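Local structure of manganese-binding protein (Chlamydia trachomatis, 6NSI) at residues D30-P35 with E229-Q234; V15-G20 with L140-E145; R152-I157 with R176-S181; R251-P256 with T278-G283. The protein binds divalent iron, manganese and nickel, preferring iron, and delivers them to the membrane permease of an ABC importer for uptake into the cytoplasm. All coordinates share one frame; numbering follows the deposited sequence.

Contact 1: residues D30-P35 with E229-Q234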
loop_
_atom_site.group_PDB
_atom_site.type_symbol
_atom_site.label_atom_id
_atom_site.label_comp_id
_atom_site.label_asym_id
_atom_site.label_seq_id
_atom_site.Cartn_x
_atom_site.Cartn_y
_atom_site.Cartn_z
ATOM N N ASP A 30 5.086 10.807 7.205
ATOM C CA ASP A 30 6.177 9.841 7.201
ATOM C C ASP A 30 6.328 9.285 8.609
ATOM O O ASP A 30 5.702 9.770 9.564
ATOM C CB ASP A 30 7.506 10.450 6.724
ATOM C CG ASP A 30 8.545 9.383 6.349
ATOM O OD1 ASP A 30 8.262 8.168 6.508
ATOM O OD2 ASP A 30 9.646 9.755 5.886
ATOM N N GLY A 31 7.154 8.231 8.717
ATOM C CA GLY A 31 7.470 7.643 10.005
ATOM C C GLY A 31 6.430 6.646 10.486
ATOM O O GLY A 31 5.750 5.972 9.712
ATOM N N ALA A 32 6.288 6.595 11.799
ATOM C CA ALA A 32 5.440 5.606 12.438
ATOM C C ALA A 32 3.978 6.038 12.564
ATOM O O ALA A 32 3.270 5.525 13.440
ATOM C CB ALA A 32 5.995 5.270 13.822
ATOM N N ILE A 33 3.499 6.960 11.726
ATOM C CA ILE A 33 2.165 7.523 11.930
ATOM C C ILE A 33 1.169 6.897 10.957
ATOM O O ILE A 33 1.482 6.625 9.792
ATOM C CB ILE A 33 2.144 9.068 11.835
ATOM C CG1 ILE A 33 3.182 9.679 12.786
ATOM C CG2 ILE A 33 0.729 9.599 12.178
ATOM C CD1 ILE A 33 4.464 10.113 12.189
ATOM N N ASP A 34 -0.037 6.648 11.467
ATOM C CA ASP A 34 -1.177 6.148 10.711
ATOM C C ASP A 34 -1.641 7.188 9.699
ATOM O O ASP A 34 -2.197 8.220 10.102
ATOM C CB ASP A 34 -2.314 5.791 11.662
ATOM C CG ASP A 34 -3.619 5.538 10.937
ATOM O OD1 ASP A 34 -3.558 4.945 9.840
ATOM O OD2 ASP A 34 -4.697 5.910 11.466
ATOM N N PRO A 35 -1.472 6.956 8.397
ATOM C CA PRO A 35 -1.926 7.948 7.413
ATOM C C PRO A 35 -3.432 8.077 7.365
ATOM O O PRO A 35 -3.932 9.163 7.047
ATOM C CB PRO A 35 -1.369 7.408 6.087
ATOM C CG PRO A 35 -1.338 5.897 6.308
ATOM C CD PRO A 35 -0.999 5.709 7.768
ATOM N N GLU A 229 2.508 -5.760 11.618
ATOM C CA GLU A 229 2.823 -4.603 10.789
ATOM C C GLU A 229 3.481 -3.526 11.633
ATOM O O GLU A 229 3.083 -3.278 12.776
ATOM C CB GLU A 229 1.580 -4.006 10.105
ATOM C CG GLU A 229 0.818 -5.000 9.238
ATOM C CD GLU A 229 -0.632 -4.594 9.027
ATOM O OE1 GLU A 229 -0.927 -3.374 9.096
ATOM O OE2 GLU A 229 -1.472 -5.493 8.783
ATOM N N ASP A 230 4.439 -2.859 11.009
ATOM C CA ASP A 230 5.164 -1.736 11.636
ATOM C C ASP A 230 4.117 -0.682 11.953
ATOM O O ASP A 230 3.209 -0.519 11.169
ATOM C CB ASP A 230 6.155 -1.118 10.660
ATOM C CG ASP A 230 7.109 -0.137 11.307
ATOM O OD1 ASP A 230 7.905 -0.566 12.094
ATOM O OD2 ASP A 230 7.014 1.025 11.018
ATOM N N THR A 231 4.160 -0.132 13.161
ATOM C CA THR A 231 3.308 0.968 13.701
ATOM C C THR A 231 1.858 0.572 14.017
ATOM O O THR A 231 1.194 1.390 14.602
ATOM C CB THR A 231 3.206 2.215 12.812
ATOM O OG1 THR A 231 2.251 1.917 11.803
ATOM C CG2 THR A 231 4.502 2.663 12.180
ATOM N N LEU A 232 1.399 -0.633 13.686
ATOM C CA LEU A 232 0.012 -1.034 14.006
ATOM C C LEU A 232 0.100 -1.678 15.389
ATOM O O LEU A 232 1.009 -2.448 15.606
ATOM C CB LEU A 232 -0.568 -2.006 12.979
ATOM C CG LEU A 232 -2.075 -2.222 13.086
ATOM C CD1 LEU A 232 -2.836 -1.184 12.287
ATOM C CD2 LEU A 232 -2.482 -3.612 12.645
ATOM N N ASN A 233 -0.878 -1.406 16.246
ATOM C CA ASN A 233 -0.915 -2.006 17.602
ATOM C C ASN A 233 -0.947 -3.522 17.415
ATOM O O ASN A 233 -1.731 -3.984 16.656
ATOM C CB ASN A 233 -2.132 -1.521 18.375
ATOM C CG ASN A 233 -2.106 -1.891 19.838
ATOM O OD1 ASN A 233 -1.712 -2.986 20.202
ATOM N ND2 ASN A 233 -2.503 -0.963 20.680
ATOM N N GLN A 234 -0.148 -4.244 18.173
ATOM C CA GLN A 234 0.008 -5.683 18.009
ATOM C C GLN A 234 -0.873 -6.519 18.929
ATOM O O GLN A 234 -0.816 -7.757 18.852
ATOM C CB GLN A 234 1.467 -6.067 18.223
ATOM C CG GLN A 234 2.397 -5.382 17.228
ATOM C CD GLN A 234 3.861 -5.499 17.597
ATOM O OE1 GLN A 234 4.292 -6.478 18.215
ATOM N NE2 GLN A 234 4.635 -4.483 17.235
HETATM O O HOH W 1 1.993 3.817 9.480
#
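T231 faces A32 with its methyl because chi1 of 80° lodges OG1 between the backbone N and the carbonyl carbon and leaves CG2 anti to that carbonyl carbon, beside N. The two residues belong to loops from the two lobes of a metal-binding solute receptor, meeting beside the cleft that holds the iron. T231 occupies the third position of a type II beta turn running from E229 to L232, as its positive phi of 73° and the L232 N to E229 O bond of 3.3 Å indicate. The turn presents T231 as the main touching side chain of its segment. Its CB lies 3.4 Å from A32 O, and CG2 reaches over A32, although the carbon spacing there is modelled too tightly to be read literally. No direct hydrogen bond joins the segments. Instead a water donates to I33 O at 2.9 Å and to T231 OG1 at 3.0 Å, bridging the lobes through solvent. N261 ND2 adds a second link, bonding both G31 O and the D230 carboxylate. The iron lies about 9 Å from the T231 side chain, so the contact flanks the site without entering it, but other residues of the same two segments reach the ligands: E229 OE1 bonds ND1 of the iron ligand H168, and D34 OD1 bonds the backbone N of H36, another ligand. Both bonds are consistent with second-shell positioning of the histidines. The T231 hydroxyl, which accepts from the water, itself donates to D230 O at 2.7 Å, approaching that carbonyl from the side with a C=O...OG1 angle of 104°.

Contact 2: residues V15-G20 with L140-E145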
loop_
_atom_site.group_PDB
_atom_site.type_symbol
_atom_site.label_atom_id
_atom_site.label_comp_id
_atom_site.label_asym_id
_atom_site.label_seq_id
_atom_site.Cartn_x
_atom_site.Cartn_y
_atom_site.Cartn_z
ATOM N N VAL A 15 7.559 10.132 -7.057
ATOM C CA VAL A 15 7.644 11.489 -7.610
ATOM C C VAL A 15 9.098 11.937 -7.686
ATOM O O VAL A 15 9.554 12.459 -8.709
ATOM C CB VAL A 15 6.800 12.471 -6.773
ATOM C CG1 VAL A 15 7.014 13.899 -7.265
ATOM C CG2 VAL A 15 5.322 12.130 -6.853
ATOM N N SER A 16 9.853 11.724 -6.601
ATOM C CA SER A 16 11.234 12.192 -6.543
ATOM C C SER A 16 12.103 11.523 -7.598
ATOM O O SER A 16 13.080 12.124 -8.067
ATOM C CB SER A 16 11.815 11.947 -5.149
ATOM O OG SER A 16 11.033 12.602 -4.161
ATOM N N ARG A 17 11.767 10.284 -7.978
ATOM C CA ARG A 17 12.520 9.589 -9.018
ATOM C C ARG A 17 12.237 10.177 -10.394
ATOM O O ARG A 17 13.133 10.220 -11.242
ATOM C CB ARG A 17 12.196 8.087 -9.006
ATOM C CG ARG A 17 13.039 7.237 -8.041
ATOM C CD ARG A 17 14.423 6.923 -8.622
ATOM N NE ARG A 17 14.511 5.625 -9.303
ATOM C CZ ARG A 17 14.644 5.468 -10.622
ATOM N NH1 ARG A 17 14.686 6.526 -11.428
ATOM N NH2 ARG A 17 14.728 4.247 -11.145
ATOM N N ILE A 18 11.004 10.622 -10.637
ATOM C CA ILE A 18 10.698 11.262 -11.911
ATOM C C ILE A 18 11.391 12.612 -12.017
ATOM O O ILE A 18 11.932 12.958 -13.069
ATOM C CB ILE A 18 9.179 11.408 -12.097
ATOM C CG1 ILE A 18 8.522 10.038 -12.225
ATOM C CG2 ILE A 18 8.872 12.276 -13.323
ATOM C CD1 ILE A 18 7.019 10.095 -12.085
ATOM N N THR A 19 11.387 13.400 -10.935
ATOM C CA THR A 19 11.893 14.770 -11.017
ATOM C C THR A 19 13.394 14.879 -10.794
ATOM O O THR A 19 14.018 15.799 -11.337
ATOM C CB THR A 19 11.187 15.690 -10.010
ATOM O OG1 THR A 19 11.415 15.239 -8.666
ATOM C CG2 THR A 19 9.693 15.774 -10.288
ATOM N N GLY A 20 13.983 13.972 -10.019
ATOM C CA GLY A 20 15.366 14.138 -9.609
ATOM C C GLY A 20 15.644 15.514 -9.028
ATOM O O GLY A 20 14.860 16.060 -8.247
ATOM N N LEU A 140 9.616 3.267 -14.309
ATOM C CA LEU A 140 8.503 2.431 -14.748
ATOM C C LEU A 140 8.974 1.055 -15.213
ATOM O O LEU A 140 8.314 0.044 -14.939
ATOM C CB LEU A 140 7.726 3.124 -15.860
ATOM C CG LEU A 140 6.774 4.234 -15.414
ATOM C CD1 LEU A 140 6.299 5.049 -16.639
ATOM C CD2 LEU A 140 5.612 3.632 -14.650
ATOM N N SER A 141 10.100 0.989 -15.928
ATOM C CA SER A 141 10.592 -0.320 -16.355
ATOM C C SER A 141 11.225 -1.081 -15.196
ATOM O O SER A 141 11.218 -2.322 -15.181
ATOM C CB SER A 141 11.595 -0.164 -17.495
ATOM O OG SER A 141 12.759 0.471 -17.017
ATOM N N GLU A 142 11.784 -0.361 -14.223
ATOM C CA GLU A 142 12.270 -1.023 -13.022
ATOM C C GLU A 142 11.113 -1.615 -12.220
ATOM O O GLU A 142 11.228 -2.722 -11.676
ATOM C CB GLU A 142 13.082 -0.036 -12.185
ATOM C CG GLU A 142 14.496 0.204 -12.706
ATOM C CD GLU A 142 15.222 1.310 -11.954
ATOM O OE1 GLU A 142 15.905 2.134 -12.598
ATOM O OE2 GLU A 142 15.107 1.368 -10.714
ATOM N N MET A 143 9.976 -0.907 -12.171
ATOM C CA MET A 143 8.806 -1.394 -11.441
ATOM C C MET A 143 8.158 -2.579 -12.147
ATOM O O MET A 143 7.631 -3.481 -11.482
ATOM C CB MET A 143 7.783 -0.265 -11.251
ATOM C CG MET A 143 8.235 0.852 -10.329
ATOM S SD MET A 143 7.121 2.284 -10.322
ATOM C CE MET A 143 5.744 1.633 -9.365
ATOM N N GLU A 144 8.176 -2.601 -13.482
ATOM C CA GLU A 144 7.690 -3.781 -14.184
ATOM C C GLU A 144 8.560 -4.987 -13.869
ATOM O O GLU A 144 8.049 -6.093 -13.658
ATOM C CB GLU A 144 7.618 -3.514 -15.688
ATOM C CG GLU A 144 6.447 -2.601 -16.030
ATOM C CD GLU A 144 6.454 -2.091 -17.461
ATOM O OE1 GLU A 144 7.487 -2.245 -18.156
ATOM O OE2 GLU A 144 5.420 -1.517 -17.883
ATOM N N GLU A 145 9.876 -4.790 -13.788
ATOM C CA GLU A 145 10.740 -5.905 -13.424
ATOM C C GLU A 145 10.501 -6.330 -11.979
ATOM O O GLU A 145 10.453 -7.531 -11.673
ATOM C CB GLU A 145 12.202 -5.530 -13.644
ATOM C CG GLU A 145 13.145 -6.697 -13.469
ATOM C CD GLU A 145 14.569 -6.310 -13.757
ATOM O OE1 GLU A 145 14.769 -5.210 -14.318
ATOM O OE2 GLU A 145 15.483 -7.096 -13.417
#
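R17 on helix 9-19 reaches E142 on helix 129-154, the long helix that spans the two lobes in this solute-binding protein family, and the pair forms a surface salt bridge between helices. From CB, which points toward the other helix, the arginine bends rather than extends: chi2 of -80° and chi3 of -95° fold CG, CD and NE into a curved arm. On the way the side chain packs against Q138 and I139, about one turn before E142 on the same long helix. Beyond NE, CZ stands 4.1 Å from both E142 OE1 and E142 OE2, and the work is left to one terminal nitrogen. R17 NH2 sits in front of the carboxylate, 2.8 Å from E142 OE1 and 2.9 Å from E142 OE2, so both oxygens share a single nitrogen in place of the two-nitrogen, two-oxygen pairing. The glutamate comes to meet it with its chain extended beyond CG, crossing the arginine at about a right angle. E142 OE1 has a second partner in Q138 NE2, which should help fix the rotation of the carboxylate. Guanidinium and carboxylate planes are turned 38° apart, with E142 CD in the guanidinium plane, 3.1 Å from R17 NH2.

Contact 3: residues R152-I157 with R176-S181; sequences RSLSTI and RRYLSS
Where helix 129-154 runs out toward its C-terminal end, L154 packs its CD1 methyl against the last turn of helix 172-178. CD1 approaches Y178 at the root of its ring, 3.4 Å from Y178 CB and 3.6 Å from Y178 CG, at an oblique slant to the aromatic plane. With CG of Y178 beside the backbone N (chi1 -62°), the ring leaves L154 behind and carries its hydroxyl to D147 OD1 on the long helix and to the backbone N of M107 at the start of helix 107-124. D147 also pairs with R177 NH2, while R177 CG covers one ring face, 3.7 Å above the plane. The long helix is the inter-lobe connector of this receptor fold, and the contact docks it onto an early helix of the C-terminal lobe. A second apolar touch follows: I157, which closes a type I turn begun at L154, sets CD1 3.9 Å from L179 CD2. Just ahead of the turn, S153 O accepts from T156 N at 3.0 Å and T156 OG1 at 2.7 Å, the latter in the carbonyl plane. Between the backbones one water donates to L154 O at 2.9 Å and to Y178 O at 2.8 Å.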
loop_
_atom_site.group_PDB
_atom_site.type_symbol
_atom_site.label_atom_id
_atom_site.label_comp_id
_atom_site.label_asym_id
_atom_site.label_seq_id
_atom_site.Cartn_x
_atom_site.Cartn_y
_atom_site.Cartn_z
ATOM N N ARG A 152 6.826 -13.995 -9.522
ATOM C CA ARG A 152 7.569 -15.246 -9.599
ATOM C C ARG A 152 7.930 -15.763 -8.212
ATOM O O ARG A 152 7.770 -16.960 -7.930
ATOM C CB ARG A 152 8.825 -15.059 -10.457
ATOM C CG ARG A 152 8.562 -15.077 -11.972
ATOM C CD ARG A 152 9.608 -14.267 -12.760
ATOM N NE ARG A 152 10.835 -14.065 -11.980
ATOM C CZ ARG A 152 11.610 -12.976 -12.028
ATOM N NH1 ARG A 152 11.302 -11.953 -12.823
ATOM N NH2 ARG A 152 12.699 -12.906 -11.262
ATOM N N SER A 153 8.416 -14.883 -7.330
ATOM C CA SER A 153 8.769 -15.307 -5.976
ATOM C C SER A 153 7.541 -15.784 -5.213
ATOM O O SER A 153 7.549 -16.857 -4.595
ATOM C CB SER A 153 9.447 -14.166 -5.216
ATOM O OG SER A 153 10.644 -13.753 -5.855
ATOM N N LEU A 154 6.471 -14.998 -5.251
ATOM C CA LEU A 154 5.280 -15.363 -4.502
ATOM C C LEU A 154 4.620 -16.604 -5.073
ATOM O O LEU A 154 3.917 -17.309 -4.345
ATOM C CB LEU A 154 4.327 -14.170 -4.458
ATOM C CG LEU A 154 4.900 -13.004 -3.615
ATOM C CD1 LEU A 154 4.200 -11.658 -3.873
ATOM C CD2 LEU A 154 4.849 -13.340 -2.143
ATOM N N SER A 155 4.885 -16.921 -6.343
ATOM C CA SER A 155 4.349 -18.137 -6.944
ATOM C C SER A 155 4.979 -19.403 -6.389
ATOM O O SER A 155 4.434 -20.488 -6.611
ATOM C CB SER A 155 4.543 -18.100 -8.454
ATOM O OG SER A 155 3.483 -17.365 -9.025
ATOM N N THR A 156 6.104 -19.295 -5.682
ATOM C CA THR A 156 6.750 -20.468 -5.099
ATOM C C THR A 156 6.134 -20.867 -3.756
ATOM O O THR A 156 6.423 -21.957 -3.246
ATOM C CB THR A 156 8.262 -20.211 -4.932
ATOM O OG1 THR A 156 8.481 -19.247 -3.897
ATOM C CG2 THR A 156 8.896 -19.685 -6.245
ATOM N N ILE A 157 5.315 -20.006 -3.163
ATOM C CA ILE A 157 4.567 -20.361 -1.960
ATOM C C ILE A 157 3.663 -21.541 -2.285
ATOM O O ILE A 157 2.813 -21.418 -3.178
ATOM C CB ILE A 157 3.731 -19.173 -1.458
ATOM C CG1 ILE A 157 4.644 -18.017 -1.069
ATOM C CG2 ILE A 157 2.781 -19.623 -0.300
ATOM C CD1 ILE A 157 3.872 -16.743 -0.730
ATOM N N ARG A 176 -4.940 -10.441 -4.119
ATOM C CA ARG A 176 -5.662 -10.696 -5.363
ATOM C C ARG A 176 -4.698 -10.861 -6.542
ATOM O O ARG A 176 -4.887 -11.744 -7.391
ATOM C CB ARG A 176 -6.655 -9.549 -5.611
ATOM C CG ARG A 176 -7.709 -9.812 -6.712
ATOM C CD ARG A 176 -8.576 -8.558 -6.995
ATOM N NE ARG A 176 -7.771 -7.415 -7.440
ATOM C CZ ARG A 176 -8.262 -6.227 -7.826
ATOM N NH1 ARG A 176 -9.578 -6.000 -7.817
ATOM N NH2 ARG A 176 -7.433 -5.255 -8.229
ATOM N N ARG A 177 -3.649 -10.032 -6.606
ATOM C CA ARG A 177 -2.696 -10.123 -7.709
ATOM C C ARG A 177 -1.763 -11.321 -7.570
ATOM O O ARG A 177 -1.614 -12.105 -8.511
ATOM C CB ARG A 177 -1.860 -8.843 -7.828
ATOM C CG ARG A 177 -0.789 -8.990 -8.953
ATOM C CD ARG A 177 -0.340 -7.669 -9.530
ATOM N NE ARG A 177 0.504 -7.794 -10.725
ATOM C CZ ARG A 177 0.037 -7.815 -11.979
ATOM N NH1 ARG A 177 -1.272 -7.749 -12.215
ATOM N NH2 ARG A 177 0.875 -7.899 -13.015
ATOM N N TYR A 178 -1.104 -11.466 -6.414
ATOM C CA TYR A 178 0.067 -12.333 -6.300
ATOM C C TYR A 178 -0.203 -13.674 -5.649
ATOM O O TYR A 178 0.623 -14.581 -5.786
ATOM C CB TYR A 178 1.170 -11.661 -5.472
ATOM C CG TYR A 178 1.687 -10.383 -6.072
ATOM C CD1 TYR A 178 2.315 -10.379 -7.317
ATOM C CD2 TYR A 178 1.535 -9.177 -5.395
ATOM C CE1 TYR A 178 2.784 -9.199 -7.872
ATOM C CE2 TYR A 178 2.000 -8.000 -5.928
ATOM C CZ TYR A 178 2.633 -8.010 -7.166
ATOM O OH TYR A 178 3.088 -6.813 -7.692
ATOM N N LEU A 179 -1.280 -13.801 -4.887
ATOM C CA LEU A 179 -1.530 -15.008 -4.116
ATOM C C LEU A 179 -2.675 -15.830 -4.683
ATOM O O LEU A 179 -2.949 -16.929 -4.176
ATOM C CB LEU A 179 -1.817 -14.646 -2.645
ATOM C CG LEU A 179 -0.638 -14.062 -1.849
ATOM C CD1 LEU A 179 -1.018 -13.824 -0.382
ATOM C CD2 LEU A 179 0.609 -14.927 -1.946
ATOM N N SER A 180 -3.342 -15.336 -5.722
ATOM C CA SER A 180 -4.584 -15.916 -6.200
ATOM C C SER A 180 -4.479 -16.271 -7.672
ATOM O O SER A 180 -3.721 -15.655 -8.422
ATOM C CB SER A 180 -5.746 -14.954 -5.993
ATOM O OG SER A 180 -5.663 -14.384 -4.682
ATOM N N SER A 181 -5.285 -17.244 -8.072
ATOM C CA SER A 181 -5.363 -17.719 -9.445
ATOM C C SER A 181 -6.319 -16.862 -10.265
ATOM O O SER A 181 -7.159 -16.130 -9.727
ATOM C CB SER A 181 -5.843 -19.163 -9.478
ATOM O OG SER A 181 -7.237 -19.200 -9.199
HETATM O O HOH W 2 1.156 -17.285 -5.237
#

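Contact 4: residues R251-P256 with T278-G283; sequences RLAKSP and TEELGG
E280 inserts its carboxylate between R251 and K254, and the close packing of the contact is concentrated there. Chi2 of -83° bends the glutamate and sets its carboxylate beside the 251-254 backbone, where each oxygen has its own partner. OE1 accepts the backbone N-H of K254, N to OE1 2.7 Å, almost straight at 176°, on the anti side and somewhat out of the carboxylate plane; it also lies 3.4 Å from A253 CA. OE2 takes R251 NH2 at 2.9 Å in a salt bridge, the oxygen lying near the guanidinium plane at its edge. Below the polar head, E280 CG rests 4.0 Å from A253 CB, the buried residue among those that touch. The outer side is looser. R251 NH2 makes a second but weak bond to E280 O at 3.4 Å, and the K254 ammonium turns off, its NZ 7.0 Å from E280 OE1; both basic residues are exposed. The helix itself closes just beyond E280 in a Schellman motif, with G282, at positive phi, as C-prime and G283 N bonded to T278 O at 2.8 Å. A cationic group near this carbonyl-rich helix end is probably favourable. The segment 251-256 begins on strand 251-252, paired with strand 225-226, so the contact ties this parallel strand pair to the C-terminal end of helix 266-280, whose T278 in turn touches S153 and L154 of helix 129-154.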
loop_
_atom_site.group_PDB
_atom_site.type_symbol
_atom_site.label_atom_id
_atom_site.label_comp_id
_atom_site.label_asym_id
_atom_site.label_seq_id
_atom_site.Cartn_x
_atom_site.Cartn_y
_atom_site.Cartn_z
ATOM N N ARG A 251 2.799 -18.989 14.928
ATOM C CA ARG A 251 3.858 -18.087 15.342
ATOM C C ARG A 251 3.668 -16.746 14.652
ATOM O O ARG A 251 2.905 -16.620 13.690
ATOM C CB ARG A 251 5.230 -18.658 14.995
ATOM C CG ARG A 251 5.391 -18.842 13.492
ATOM C CD ARG A 251 6.576 -19.709 13.127
ATOM N NE ARG A 251 7.008 -19.401 11.768
ATOM C CZ ARG A 251 6.633 -20.076 10.685
ATOM N NH1 ARG A 251 5.814 -21.132 10.787
ATOM N NH2 ARG A 251 7.082 -19.693 9.494
ATOM N N LEU A 252 4.376 -15.740 15.158
ATOM C CA LEU A 252 4.483 -14.440 14.511
ATOM C C LEU A 252 5.626 -14.479 13.506
ATOM O O LEU A 252 6.660 -15.104 13.758
ATOM C CB LEU A 252 4.744 -13.331 15.540
ATOM C CG LEU A 252 3.855 -13.168 16.778
ATOM C CD1 LEU A 252 4.547 -12.260 17.800
ATOM C CD2 LEU A 252 2.472 -12.605 16.414
ATOM N N ALA A 253 5.441 -13.808 12.370
ATOM C CA ALA A 253 6.522 -13.721 11.402
ATOM C C ALA A 253 7.716 -13.016 12.028
ATOM O O ALA A 253 7.571 -12.210 12.952
ATOM C CB ALA A 253 6.062 -12.989 10.142
ATOM N N LYS A 254 8.913 -13.343 11.534
ATOM C CA LYS A 254 10.126 -12.781 12.120
ATOM C C LYS A 254 10.166 -11.266 11.949
ATOM O O LYS A 254 10.263 -10.520 12.929
ATOM C CB LYS A 254 11.359 -13.433 11.495
ATOM C CG LYS A 254 11.832 -14.707 12.189
ATOM C CD LYS A 254 12.462 -14.409 13.557
ATOM C CE LYS A 254 11.987 -15.404 14.609
ATOM N NZ LYS A 254 11.801 -14.759 15.934
ATOM N N SER A 255 10.067 -10.784 10.689
ATOM C CA SER A 255 10.121 -9.351 10.419
ATOM C C SER A 255 8.725 -8.784 10.205
ATOM O O SER A 255 7.856 -9.462 9.651
ATOM C CB SER A 255 10.954 -9.045 9.167
ATOM O OG SER A 255 12.108 -9.860 9.097
ATOM N N PRO A 256 8.503 -7.529 10.599
ATOM C CA PRO A 256 7.186 -6.916 10.391
ATOM C C PRO A 256 6.992 -6.547 8.931
ATOM O O PRO A 256 7.954 -6.329 8.187
ATOM C CB PRO A 256 7.222 -5.669 11.290
ATOM C CG PRO A 256 8.673 -5.304 11.378
ATOM C CD PRO A 256 9.460 -6.605 11.246
ATOM N N THR A 278 7.059 -14.415 1.222
ATOM C CA THR A 278 7.473 -15.627 0.507
ATOM C C THR A 278 8.173 -16.609 1.443
ATOM O O THR A 278 7.839 -17.801 1.475
ATOM C CB THR A 278 8.389 -15.266 -0.675
ATOM O OG1 THR A 278 7.713 -14.355 -1.547
ATOM C CG2 THR A 278 8.765 -16.514 -1.491
ATOM N N GLU A 279 9.134 -16.122 2.236
ATOM C CA GLU A 279 9.903 -17.036 3.081
ATOM C C GLU A 279 9.036 -17.656 4.169
ATOM O O GLU A 279 9.133 -18.861 4.443
ATOM C CB GLU A 279 11.092 -16.307 3.711
ATOM C CG GLU A 279 12.313 -16.218 2.813
ATOM C CD GLU A 279 13.433 -15.395 3.431
ATOM O OE1 GLU A 279 13.296 -14.970 4.606
ATOM O OE2 GLU A 279 14.445 -15.168 2.733
ATOM N N GLU A 280 8.185 -16.851 4.810
ATOM C CA GLU A 280 7.435 -17.368 5.953
ATOM C C GLU A 280 6.333 -18.325 5.526
ATOM O O GLU A 280 5.998 -19.243 6.286
ATOM C CB GLU A 280 6.848 -16.218 6.771
ATOM C CG GLU A 280 7.913 -15.333 7.432
ATOM C CD GLU A 280 8.431 -15.888 8.751
ATOM O OE1 GLU A 280 9.023 -15.107 9.529
ATOM O OE2 GLU A 280 8.247 -17.107 9.013
ATOM N N LEU A 281 5.757 -18.135 4.333
ATOM C CA LEU A 281 4.729 -19.038 3.808
ATOM C C LEU A 281 5.308 -20.232 3.033
ATOM O O LEU A 281 4.547 -21.029 2.463
ATOM C CB LEU A 281 3.739 -18.260 2.937
ATOM C CG LEU A 281 2.938 -17.246 3.794
ATOM C CD1 LEU A 281 1.886 -16.558 2.962
ATOM C CD2 LEU A 281 2.293 -17.938 4.958
ATOM N N GLY A 282 6.624 -20.391 3.016
ATOM C CA GLY A 282 7.228 -21.621 2.546
ATOM C C GLY A 282 7.768 -21.588 1.136
ATOM O O GLY A 282 8.162 -22.647 0.623
ATOM N N GLY A 283 7.799 -20.417 0.492
ATOM C CA GLY A 283 8.356 -20.281 -0.837
ATOM C C GLY A 283 9.851 -20.028 -0.819
ATOM O O GLY A 283 10.520 -20.094 0.215
#

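In the fold
Contact 3 alone is fully buried, and its chemistry is correspondingly apolar with one bridging water; contacts 1 and 2 lie at the surface, and contact 4 is partly buried. Contacts 2 and 3 both use helix 129-154, with centres 23 Å apart, one a surface salt bridge, the other apolar and buried. Contacts 3 and 4 touch, with I157 packing on L281, joining the end of the connector helix to the end of helix 266-280. Contact 4 reaches contact 1 in turn, through P256 against D230. Both 2 and 4 rely on an arginine–glutamate pair, but only 4 adds a backbone donor. Contact 1, nearest the iron, joins its loops across the cleft by methyl packing and one water, without a charged pair.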